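Local coordinates for chitin binding protein (Tectaria macrodonta, PDB 6IF7) that binds copper, probably binds chitin, and is possibly a lytic polysaccharide monooxygenase of family AA10, an insecticidal protein of a fern, at residues T84-G89 against S178-T183; L160-W165 against A173-S178. All blocks are in the same frame, centred on the assembly; numbering follows the deposited sequence.

Contact 1: residues T84-G89 against S178-T183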
ATOM      1  N   THR A  84       8.217   7.896  -1.812  1.00 24.42           N
ATOM      2  CA  THR A  84       9.006   7.511  -2.966  1.00 25.58           C
ATOM      3  C   THR A  84       8.711   8.491  -4.102  1.00 26.75           C
ATOM      4  O   THR A  84       7.555   8.592  -4.525  1.00 25.15           O
ATOM      5  CB  THR A  84       8.685   6.060  -3.372  1.00 24.09           C
ATOM      6  OG1 THR A  84       9.019   5.183  -2.285  1.00 23.72           O
ATOM      7  CG2 THR A  84       9.476   5.639  -4.595  1.00 25.70           C
ATOM      8  N   PRO A  85       9.735   9.244  -4.563  1.00 28.31           N
ATOM      9  CA  PRO A  85       9.564  10.110  -5.739  1.00 29.38           C
ATOM     10  C   PRO A  85       9.131   9.288  -6.958  1.00 29.81           C
ATOM     11  O   PRO A  85       9.685   8.227  -7.198  1.00 29.89           O
ATOM     12  CB  PRO A  85      10.974  10.686  -5.971  1.00 30.58           C
ATOM     13  CG  PRO A  85      11.628  10.623  -4.632  1.00 30.69           C
ATOM     14  CD  PRO A  85      11.093   9.374  -3.987  1.00 29.02           C
ATOM     15  N   LEU A  86       8.162   9.792  -7.710  1.00 31.09           N
ATOM     16  CA  LEU A  86       7.533   9.050  -8.798  1.00 33.91           C
ATOM     17  C   LEU A  86       7.178  10.012  -9.949  1.00 32.77           C
ATOM     18  O   LEU A  86       6.565  11.024  -9.701  1.00 30.09           O
ATOM     19  CB  LEU A  86       6.254   8.406  -8.229  1.00 36.29           C
ATOM     20  CG  LEU A  86       5.455   7.419  -9.059  1.00 38.01           C
ATOM     21  CD1 LEU A  86       6.338   6.462  -9.808  1.00 41.72           C
ATOM     22  CD2 LEU A  86       4.508   6.636  -8.168  1.00 41.07           C
ATOM     23  N   PRO A  87       7.564   9.707 -11.205  1.00 34.48           N
ATOM     24  CA  PRO A  87       7.091  10.588 -12.298  1.00 33.06           C
ATOM     25  C   PRO A  87       5.608  10.398 -12.642  1.00 30.70           C
ATOM     26  O   PRO A  87       5.125   9.264 -12.724  1.00 30.08           O
ATOM     27  CB  PRO A  87       7.985  10.199 -13.477  1.00 34.29           C
ATOM     28  CG  PRO A  87       8.443   8.828 -13.159  1.00 35.33           C
ATOM     29  CD  PRO A  87       8.642   8.822 -11.672  1.00 35.33           C
ATOM     30  N   SER A  88       4.913  11.525 -12.782  1.00 28.82           N
ATOM     31  CA  SER A  88       3.543  11.601 -13.256  1.00 28.47           C
ATOM     32  C   SER A  88       3.547  11.547 -14.795  1.00 29.88           C
ATOM     33  O   SER A  88       4.346  12.232 -15.402  1.00 31.18           O
ATOM     34  CB  SER A  88       2.938  12.925 -12.782  1.00 27.13           C
ATOM     35  OG  SER A  88       1.593  13.055 -13.189  1.00 26.70           O
ATOM     36  N   GLY A  89       2.685  10.733 -15.415  1.00 29.31           N
ATOM     37  CA  GLY A  89       2.633  10.607 -16.886  1.00 27.78           C
ATOM     38  C   GLY A  89       3.848   9.901 -17.484  1.00 27.88           C
ATOM     39  O   GLY A  89       4.481  10.412 -18.403  1.00 27.21           O
ATOM     40  N   SER A 178       1.279   3.018  -0.108  1.00 22.68           N
ATOM     41  CA  SER A 178       2.629   3.538  -0.376  1.00 23.88           C
ATOM     42  C   SER A 178       2.571   5.066  -0.565  1.00 24.79           C
ATOM     43  O   SER A 178       1.820   5.587  -1.385  1.00 24.34           O
ATOM     44  CB  SER A 178       3.275   2.861  -1.593  1.00 23.92           C
ATOM     45  OG  SER A 178       3.372   1.439  -1.420  1.00 22.14           O
ATOM     46  N   ASP A 179       3.370   5.773   0.225  1.00 24.87           N
ATOM     47  CA  ASP A 179       3.486   7.208   0.135  1.00 24.20           C
ATOM     48  C   ASP A 179       4.410   7.498  -1.040  1.00 23.75           C
ATOM     49  O   ASP A 179       5.443   6.883  -1.190  1.00 20.72           O
ATOM     50  CB  ASP A 179       4.049   7.755   1.438  1.00 25.14           C
ATOM     51  CG  ASP A 179       3.123   7.490   2.602  1.00 26.79           C
ATOM     52  OD1 ASP A 179       2.067   8.135   2.664  1.00 27.34           O
ATOM     53  OD2 ASP A 179       3.411   6.623   3.445  1.00 27.36           O
ATOM     54  N   VAL A 180       4.001   8.429  -1.880  1.00 23.76           N
ATOM     55  CA  VAL A 180       4.772   8.798  -3.051  1.00 24.46           C
ATOM     56  C   VAL A 180       4.742  10.295  -3.194  1.00 24.44           C
ATOM     57  O   VAL A 180       3.950  10.954  -2.567  1.00 23.43           O
ATOM     58  CB  VAL A 180       4.253   8.123  -4.348  1.00 23.95           C
ATOM     59  CG1 VAL A 180       4.342   6.613  -4.215  1.00 24.61           C
ATOM     60  CG2 VAL A 180       2.826   8.559  -4.702  1.00 24.42           C
ATOM     61  N   TYR A 181       5.619  10.808  -4.035  1.00 25.87           N
ATOM     62  CA  TYR A 181       5.688  12.222  -4.298  1.00 28.12           C
ATOM     63  C   TYR A 181       5.830  12.356  -5.815  1.00 26.57           C
ATOM     64  O   TYR A 181       6.825  11.924  -6.367  1.00 24.97           O
ATOM     65  CB  TYR A 181       6.903  12.828  -3.567  1.00 29.16           C
ATOM     66  CG  TYR A 181       6.922  14.321  -3.634  1.00 30.99           C
ATOM     67  CD1 TYR A 181       7.448  14.985  -4.744  1.00 32.88           C
ATOM     68  CD2 TYR A 181       6.402  15.077  -2.592  1.00 32.87           C
ATOM     69  CE1 TYR A 181       7.449  16.371  -4.812  1.00 33.18           C
ATOM     70  CE2 TYR A 181       6.392  16.455  -2.649  1.00 33.42           C
ATOM     71  CZ  TYR A 181       6.918  17.092  -3.744  1.00 34.65           C
ATOM     72  OH  TYR A 181       6.886  18.452  -3.744  1.00 37.46           O
ATOM     73  N   PHE A 182       4.834  12.938  -6.476  1.00 26.15           N
ATOM     74  CA  PHE A 182       4.840  13.037  -7.933  1.00 26.47           C
ATOM     75  C   PHE A 182       5.721  14.173  -8.404  1.00 28.48           C
ATOM     76  O   PHE A 182       5.560  15.298  -7.966  1.00 28.36           O
ATOM     77  CB  PHE A 182       3.431  13.158  -8.487  1.00 25.56           C
ATOM     78  CG  PHE A 182       2.769  11.856  -8.640  1.00 24.99           C
ATOM     79  CD1 PHE A 182       3.205  10.976  -9.610  1.00 25.36           C
ATOM     80  CD2 PHE A 182       1.767  11.482  -7.793  1.00 25.76           C
ATOM     81  CE1 PHE A 182       2.642   9.730  -9.740  1.00 26.82           C
ATOM     82  CE2 PHE A 182       1.185  10.245  -7.924  1.00 28.15           C
ATOM     83  CZ  PHE A 182       1.626   9.361  -8.897  1.00 27.05           C
ATOM     84  N   THR A 183       6.663  13.866  -9.279  1.00 32.90           N
ATOM     85  CA  THR A 183       7.732  14.816  -9.603  1.00 40.36           C
ATOM     86  C   THR A 183       8.530  14.307 -10.791  1.00 44.33           C
ATOM     87  O   THR A 183       9.029  13.161 -10.785  1.00 40.16           O
ATOM     88  CB  THR A 183       8.663  15.061  -8.370  1.00 44.34           C
ATOM     89  OG1 THR A 183       9.506  16.204  -8.587  1.00 51.49           O
ATOM     90  CG2 THR A 183       9.522  13.825  -8.021  1.00 42.53           C
ATOM     91  OXT THR A 183       8.653  15.038 -11.786  1.00 48.34           O
TER
HETATM   92  O   HOH W   1       6.883   4.574  -0.900  1.00 19.01           O
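Leu86 and Phe182 lie side by side on one face of a short parallel pairing, their side chains pointing the same way. Leucine suits this buried spot because its branch reaches two partners at once: Leu86 CG rests 3.7 Å from Phe182 CE1, while Leu86 CD2 lies 4.0 Å from Val180 CG1. Having CG of Leu86 anti to the backbone N (chi1 -172°) sets the branch between these two; CD2 also packs on Ile161, and the side chain touches Phe93. The Phe182 ring leans back to the 84-89 backbone. Ser88 N and Pro87 O sit at its edge near the ring plane, and Ser88 CB lies 3.7 Å from Phe182 CD1; Ser88 OG is bound instead by Pro152 and Lys155. Replacing Phe182 by an alanine is likely to leave Leu86 CG and Ser88 CB without the ring they pack on. On the other face Pro85 CB meets Thr183 CG2 at 4.0 Å. Proline has no N-H to give, and none is needed here: the ladder uses Thr84 N to Asp179 O (3.0 Å), Tyr181 N to Thr84 O, Leu86 N to Tyr181 O and Thr183 N to Leu86 O (2.9 Å). Val180 and Phe182 turn their backbone polar groups to His159 and Gly157, so 178-183 is held on both flanks, while Leu86, Val180 and Phe182 make their face largely apolar.

Contact 2: residues L160-W165 against A173-S178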
ATOM      1  N   LEU A 160      -0.679   9.075  -2.540  1.00 23.76           N
ATOM      2  CA  LEU A 160      -0.599   7.724  -2.063  1.00 24.41           C
ATOM      3  C   LEU A 160      -1.057   6.787  -3.168  1.00 24.13           C
ATOM      4  O   LEU A 160      -1.995   7.089  -3.919  1.00 24.30           O
ATOM      5  CB  LEU A 160      -1.431   7.600  -0.776  1.00 25.44           C
ATOM      6  CG  LEU A 160      -1.552   6.240  -0.104  1.00 26.52           C
ATOM      7  CD1 LEU A 160      -1.608   6.418   1.397  1.00 27.08           C
ATOM      8  CD2 LEU A 160      -2.781   5.462  -0.577  1.00 27.45           C
ATOM      9  N   ILE A 161      -0.376   5.649  -3.249  1.00 23.85           N
ATOM     10  CA  ILE A 161      -0.784   4.556  -4.087  1.00 24.24           C
ATOM     11  C   ILE A 161      -1.290   3.415  -3.195  1.00 24.13           C
ATOM     12  O   ILE A 161      -0.597   2.976  -2.265  1.00 23.92           O
ATOM     13  CB  ILE A 161       0.366   4.140  -4.991  1.00 25.09           C
ATOM     14  CG1 ILE A 161       0.613   5.285  -5.986  1.00 27.41           C
ATOM     15  CG2 ILE A 161       0.056   2.832  -5.699  1.00 25.70           C
ATOM     16  CD1 ILE A 161       1.828   5.108  -6.841  1.00 29.93           C
ATOM     17  N   TYR A 162      -2.515   2.986  -3.483  1.00 23.11           N
ATOM     18  CA  TYR A 162      -3.184   1.907  -2.786  1.00 23.71           C
ATOM     19  C   TYR A 162      -3.234   0.704  -3.727  1.00 24.65           C
ATOM     20  O   TYR A 162      -3.743   0.791  -4.861  1.00 22.93           O
ATOM     21  CB  TYR A 162      -4.588   2.320  -2.400  1.00 24.50           C
ATOM     22  CG  TYR A 162      -5.258   1.475  -1.327  1.00 24.96           C
ATOM     23  CD1 TYR A 162      -4.691   1.334  -0.060  1.00 25.29           C
ATOM     24  CD2 TYR A 162      -6.494   0.880  -1.555  1.00 25.55           C
ATOM     25  CE1 TYR A 162      -5.320   0.592   0.941  1.00 26.47           C
ATOM     26  CE2 TYR A 162      -7.142   0.153  -0.563  1.00 25.91           C
ATOM     27  CZ  TYR A 162      -6.558  -0.003   0.680  1.00 26.37           C
ATOM     28  OH  TYR A 162      -7.216  -0.734   1.655  1.00 27.91           O
ATOM     29  N   VAL A 163      -2.661  -0.400  -3.262  1.00 23.90           N
ATOM     30  CA  VAL A 163      -2.624  -1.638  -4.029  1.00 23.71           C
ATOM     31  C   VAL A 163      -3.429  -2.691  -3.287  1.00 23.49           C
ATOM     32  O   VAL A 163      -3.193  -2.958  -2.094  1.00 22.62           O
ATOM     33  CB  VAL A 163      -1.176  -2.073  -4.322  1.00 23.65           C
ATOM     34  CG1 VAL A 163      -1.132  -3.329  -5.185  1.00 24.14           C
ATOM     35  CG2 VAL A 163      -0.473  -0.936  -5.039  1.00 24.00           C
ATOM     36  N   ILE A 164      -4.399  -3.260  -4.006  1.00 23.45           N
ATOM     37  CA  ILE A 164      -5.204  -4.364  -3.531  1.00 23.81           C
ATOM     38  C   ILE A 164      -4.797  -5.623  -4.310  1.00 23.74           C
ATOM     39  O   ILE A 164      -4.876  -5.643  -5.543  1.00 25.37           O
ATOM     40  CB  ILE A 164      -6.713  -4.080  -3.756  1.00 24.16           C
ATOM     41  CG1 ILE A 164      -7.123  -2.779  -3.084  1.00 23.71           C
ATOM     42  CG2 ILE A 164      -7.552  -5.239  -3.238  1.00 24.25           C
ATOM     43  CD1 ILE A 164      -8.471  -2.234  -3.524  1.00 24.66           C
ATOM     44  N   TRP A 165      -4.366  -6.664  -3.603  1.00 23.99           N
ATOM     45  CA  TRP A 165      -3.999  -7.966  -4.208  1.00 24.26           C
ATOM     46  C   TRP A 165      -5.096  -8.970  -3.875  1.00 25.98           C
ATOM     47  O   TRP A 165      -5.140  -9.486  -2.755  1.00 25.38           O
ATOM     48  CB  TRP A 165      -2.641  -8.429  -3.654  1.00 24.69           C
ATOM     49  CG  TRP A 165      -2.051  -9.711  -4.228  1.00 25.92           C
ATOM     50  CD1 TRP A 165      -2.327 -10.278  -5.434  1.00 27.00           C
ATOM     51  CD2 TRP A 165      -1.014 -10.521  -3.633  1.00 26.21           C
ATOM     52  NE1 TRP A 165      -1.561 -11.414  -5.611  1.00 27.58           N
ATOM     53  CE2 TRP A 165      -0.744 -11.576  -4.522  1.00 26.50           C
ATOM     54  CE3 TRP A 165      -0.310 -10.464  -2.411  1.00 26.44           C
ATOM     55  CZ2 TRP A 165       0.219 -12.572  -4.248  1.00 27.37           C
ATOM     56  CZ3 TRP A 165       0.630 -11.453  -2.134  1.00 26.79           C
ATOM     57  CH2 TRP A 165       0.895 -12.491  -3.053  1.00 26.70           C
ATOM     58  N   ALA A 173      -7.521 -11.333   0.380  1.00 26.50           N
ATOM     59  CA  ALA A 173      -6.904 -10.191  -0.254  1.00 25.48           C
ATOM     60  C   ALA A 173      -5.914  -9.508   0.706  1.00 25.87           C
ATOM     61  O   ALA A 173      -6.054  -9.603   1.932  1.00 24.91           O
ATOM     62  CB  ALA A 173      -7.987  -9.222  -0.679  1.00 26.89           C
ATOM     63  N   PHE A 174      -4.910  -8.841   0.124  1.00 26.05           N
ATOM     64  CA  PHE A 174      -3.892  -8.086   0.829  1.00 25.67           C
ATOM     65  C   PHE A 174      -3.996  -6.615   0.405  1.00 27.08           C
ATOM     66  O   PHE A 174      -4.376  -6.303  -0.726  1.00 26.13           O
ATOM     67  CB  PHE A 174      -2.496  -8.641   0.519  1.00 26.97           C
ATOM     68  CG  PHE A 174      -2.304 -10.065   0.983  1.00 27.39           C
ATOM     69  CD1 PHE A 174      -2.811 -11.137   0.233  1.00 27.64           C
ATOM     70  CD2 PHE A 174      -1.649 -10.340   2.182  1.00 27.48           C
ATOM     71  CE1 PHE A 174      -2.661 -12.453   0.678  1.00 29.41           C
ATOM     72  CE2 PHE A 174      -1.483 -11.654   2.619  1.00 28.17           C
ATOM     73  CZ  PHE A 174      -1.994 -12.704   1.878  1.00 28.29           C
ATOM     74  N   TYR A 175      -3.648  -5.718   1.318  1.00 25.38           N
ATOM     75  CA  TYR A 175      -3.829  -4.276   1.128  1.00 25.34           C
ATOM     76  C   TYR A 175      -2.557  -3.547   1.491  1.00 25.05           C
ATOM     77  O   TYR A 175      -1.973  -3.798   2.544  1.00 23.58           O
ATOM     78  CB  TYR A 175      -4.993  -3.800   1.989  1.00 26.37           C
ATOM     79  CG  TYR A 175      -6.290  -4.549   1.680  1.00 25.89           C
ATOM     80  CD1 TYR A 175      -7.164  -4.087   0.695  1.00 25.56           C
ATOM     81  CD2 TYR A 175      -6.613  -5.725   2.347  1.00 26.54           C
ATOM     82  CE1 TYR A 175      -8.332  -4.774   0.395  1.00 26.90           C
ATOM     83  CE2 TYR A 175      -7.779  -6.428   2.059  1.00 26.56           C
ATOM     84  CZ  TYR A 175      -8.641  -5.948   1.092  1.00 27.65           C
ATOM     85  OH  TYR A 175      -9.800  -6.630   0.796  1.00 26.47           O
ATOM     86  N   SER A 176      -2.130  -2.656   0.595  1.00 25.23           N
ATOM     87  CA  SER A 176      -0.872  -1.919   0.714  1.00 24.94           C
ATOM     88  C   SER A 176      -1.047  -0.411   0.448  1.00 24.33           C
ATOM     89  O   SER A 176      -1.586  -0.023  -0.593  1.00 24.19           O
ATOM     90  CB  SER A 176       0.109  -2.506  -0.299  1.00 24.17           C
ATOM     91  OG  SER A 176       1.304  -1.765  -0.341  1.00 25.39           O
ATOM     92  N   CYS A 177      -0.582   0.427   1.375  1.00 24.95           N
ATOM     93  CA  CYS A 177      -0.464   1.896   1.169  1.00 26.38           C
ATOM     94  C   CYS A 177       0.995   2.257   0.954  1.00 23.81           C
ATOM     95  O   CYS A 177       1.820   1.878   1.786  1.00 21.50           O
ATOM     96  CB  CYS A 177      -0.930   2.685   2.391  1.00 26.42           C
ATOM     97  SG  CYS A 177      -2.712   2.729   2.570  1.00 34.42           S
ATOM     98  N   SER A 178       1.279   3.018  -0.108  1.00 22.68           N
ATOM     99  CA  SER A 178       2.629   3.538  -0.376  1.00 23.88           C
ATOM    100  C   SER A 178       2.571   5.066  -0.565  1.00 24.79           C
ATOM    101  O   SER A 178       1.820   5.587  -1.385  1.00 24.34           O
ATOM    102  CB  SER A 178       3.275   2.861  -1.593  1.00 23.92           C
ATOM    103  OG  SER A 178       3.372   1.439  -1.420  1.00 22.14           O
TER
HETATM  104  O   HOH W   2       0.917   0.234  -2.064  1.00 21.37           O
HETATM  105  O   HOH W   3      -1.698  -5.235  -1.484  1.00 32.31           O
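Trp165 and Phe174 lie side by side, pointing the same way, with Trp165 CE3 3.7 Å from Phe174 CD1; the six-membered ring of Trp165 is oblique to the Phe174 ring, their planes at 38°. Trp165 CZ3 stands over one face of the phenylalanine ring, offset toward its rim. On the opposite face of the sheet Tyr162 crosses Tyr175 obliquely, its OH 3.5 Å from Tyr175 CD1, and Ile164 CG2 packs 3.7 Å from Tyr175 CE1. Because CG of Tyr162 is anti to its own N (chi1 -163°), the ring reaches across toward 173-178 and turns its edge to Cys177 SG, 3.6 Å from Tyr162 CD1. Six backbone bonds, such as Val163 N to Ser176 O (2.9 Å), fix this register. Small serines leave room for a water that donates to Ile161 O and Ser178 OG and is hydrogen-bonded to Ser176 OG. Farther out, Tyr162 OH is held by Leu63 O, Tyr175 OH by His54 ND1, and the sulfur by its disulfide to Cys64. The phenylalanine meets His1 edge-to-face and its side chain comes within about 3 Å of the copper, while Trp165 packs on His103. An antiparallel hairpin whose aromatic end backs the two-histidine copper site, the histidine brace, is characteristic of lytic polysaccharide monooxygenases.

Both contacts are built on strand 173-182, whose two halves they use in turn, and they share Ser178; their centres lie 15 Å apart. Contact 2 pairs the first half with strand 159-167 as an antiparallel hairpin near the centre of the chain, whereas contact 1 adds strand 84-86 in parallel to the second half, closer to the surface. Along the chain 84-89 comes first, then 160-165 and 173-178, and 178-183 follows directly from the shared Ser178. The two pack directly where Ile161 CD1 meets Leu86 CD2 at 3.4 Å. A single strand thus reaches from Phe174 beside the copper to the C-terminal end of the chain, within one mixed sheet.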